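Local coordinates for ferredoxin--NADP reductase, apicoplast (Plasmodium falciparum, PDB 3JQQ), which transfers electrons between ferredoxin and NADP(H) through its FAD cofactor in the apicoplast, and may serve the last step of isoprenoid precursor synthesis, at residues N164-K169 and K190-Y195. The protein carries 1 engineered substitution. Residues are numbered along the deposited sequence; the frame is centred on the assembly and turned at random.
Sequences NDAIQK and KKLFAY
Ile167 sets CG1 against the CD2 methyl of Leu192, and the two side chains cross at a slant with Ile167 CG1 3.9 Å from Leu192 CD2. In Ile167 the longer branch sits beside the backbone N, opposite the carbonyl carbon (chi1 -57°), and chi2 of -180° extends it fully toward the helix 183-192. Its last methyl therefore passes the leucine and ends near the backbone of the preceding residue, with CD1 4.0 Å from Lys191 O, a van der Waals approach to a carbonyl rather than a polar bond. The same methyl meets the end of Lys191, whose chain runs out straight as far as CE and then bends at chi4 (60°), leaving NZ 4.2 Å from Ile167 CD1. Lys191 thus flanks the isoleucine on the exposed margin, and its side chain also touches Glu50 and Ser108. On the inner side, Ala166 CB lies 4.3 Å from Leu192 CD2, so one leucine methyl touches two neighbouring residues of the short helix 166-169. Buried Leu192 also packs on Phe173 and Ile211, and Ala166 rests on Phe173 too, which joins the contact to strands 173-178 and 211-217. The interface is small, 160 Å² over both sides, and largely apolar, with the lysine amine and a backbone carbonyl at its edge. Leu192 closes the helix 183-192, and Phe193 already departs from helical geometry. Well away from the FAD and nucleotide pockets, a short helical turn ahead of the first parallel strand here packs against the end of the helix following that strand, in the beta-alpha-beta architecture of the NADP-binding domain of ferredoxin-NADP+ reductases.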
# COMPACT_ATOMS: atom_id res chain seq x y z
N ASN B 164 13.20 -0.93 -27.02
CA ASN B 164 13.33 0.18 -27.96
C ASN B 164 13.00 -0.12 -29.43
O ASN B 164 13.05 0.77 -30.27
CB ASN B 164 14.71 0.84 -27.85
CG ASN B 164 15.85 -0.15 -27.99
OD1 ASN B 164 15.79 -1.27 -27.46
ND2 ASN B 164 16.90 0.25 -28.70
N ASP B 165 12.66 -1.37 -29.73
CA ASP B 165 12.34 -1.75 -31.11
C ASP B 165 11.09 -2.63 -31.16
O ASP B 165 10.89 -3.38 -32.12
CB ASP B 165 13.52 -2.49 -31.74
CG ASP B 165 13.99 -3.66 -30.90
OD1 ASP B 165 13.26 -4.05 -29.96
OD2 ASP B 165 15.08 -4.20 -31.18
N ALA B 166 10.25 -2.51 -30.14
CA ALA B 166 9.09 -3.38 -29.99
C ALA B 166 8.20 -3.46 -31.23
O ALA B 166 7.84 -4.55 -31.67
CB ALA B 166 8.27 -2.96 -28.77
N ILE B 167 7.84 -2.31 -31.78
CA ILE B 167 7.00 -2.28 -32.97
C ILE B 167 7.68 -2.91 -34.19
O ILE B 167 7.05 -3.66 -34.94
CB ILE B 167 6.58 -0.84 -33.33
CG1 ILE B 167 5.85 -0.19 -32.15
CG2 ILE B 167 5.71 -0.83 -34.57
CD1 ILE B 167 5.40 1.23 -32.42
N GLN B 168 8.94 -2.58 -34.43
CA GLN B 168 9.63 -3.17 -35.57
C GLN B 168 9.80 -4.68 -35.47
O GLN B 168 9.60 -5.35 -36.44
CB GLN B 168 10.94 -2.48 -35.91
CG GLN B 168 12.11 -2.81 -35.01
CD GLN B 168 13.42 -3.15 -35.77
OE1 GLN B 168 13.39 -3.70 -36.88
NE2 GLN B 168 14.57 -2.84 -35.17
N LYS B 169 10.13 -5.19 -34.29
CA LYS B 169 10.36 -6.62 -34.11
C LYS B 169 9.06 -7.35 -33.82
O LYS B 169 9.03 -8.58 -33.70
CB LYS B 169 11.36 -6.87 -32.97
CG LYS B 169 12.72 -6.23 -33.17
CD LYS B 169 13.46 -6.84 -34.35
CE LYS B 169 14.82 -6.18 -34.55
NZ LYS B 169 15.53 -6.71 -35.75
N LYS B 190 -1.40 2.43 -26.48
CA LYS B 190 -1.63 3.62 -27.29
C LYS B 190 -0.47 3.85 -28.26
O LYS B 190 -0.68 4.30 -29.38
CB LYS B 190 -1.86 4.85 -26.40
CG LYS B 190 -3.23 4.87 -25.74
CD LYS B 190 -3.34 6.00 -24.72
CE LYS B 190 -4.74 6.08 -24.13
NZ LYS B 190 -4.82 7.09 -23.06
N LYS B 191 0.75 3.54 -27.82
CA LYS B 191 1.90 3.65 -28.72
C LYS B 191 1.90 2.54 -29.77
O LYS B 191 2.08 2.80 -30.95
CB LYS B 191 3.22 3.63 -27.94
CG LYS B 191 4.44 3.57 -28.85
CD LYS B 191 5.74 3.47 -28.07
CE LYS B 191 6.92 3.17 -28.99
NZ LYS B 191 7.11 4.23 -30.02
N LEU B 192 1.71 1.30 -29.32
CA LEU B 192 1.80 0.14 -30.20
C LEU B 192 0.70 0.12 -31.27
O LEU B 192 0.97 -0.16 -32.44
CB LEU B 192 1.76 -1.16 -29.38
CG LEU B 192 2.85 -1.36 -28.32
CD1 LEU B 192 2.45 -2.46 -27.34
CD2 LEU B 192 4.19 -1.68 -28.97
N PHE B 193 -0.53 0.41 -30.86
CA PHE B 193 -1.67 0.34 -31.78
C PHE B 193 -2.02 1.69 -32.40
O PHE B 193 -3.06 1.83 -33.04
CB PHE B 193 -2.89 -0.25 -31.07
CG PHE B 193 -2.73 -1.69 -30.67
CD1 PHE B 193 -2.42 -2.66 -31.61
CD2 PHE B 193 -2.90 -2.08 -29.35
CE1 PHE B 193 -2.27 -3.98 -31.24
CE2 PHE B 193 -2.76 -3.40 -28.97
CZ PHE B 193 -2.45 -4.36 -29.92
N ALA B 194 -1.14 2.67 -32.21
CA ALA B 194 -1.32 4.00 -32.81
C ALA B 194 -2.63 4.69 -32.42
O ALA B 194 -3.22 5.41 -33.22
CB ALA B 194 -1.19 3.92 -34.33
N TYR B 195 -3.06 4.48 -31.18
CA TYR B 195 -4.32 5.02 -30.69
C TYR B 195 -4.50 6.51 -30.95
O TYR B 195 -3.62 7.32 -30.65
CB TYR B 195 -4.48 4.76 -29.19
CG TYR B 195 -5.87 5.06 -28.67
CD1 TYR B 195 -6.86 4.09 -28.70
CD2 TYR B 195 -6.19 6.31 -28.15
CE1 TYR B 195 -8.13 4.34 -28.23
CE2 TYR B 195 -7.47 6.58 -27.68
CZ TYR B 195 -8.43 5.59 -27.72
OH TYR B 195 -9.71 5.83 -27.25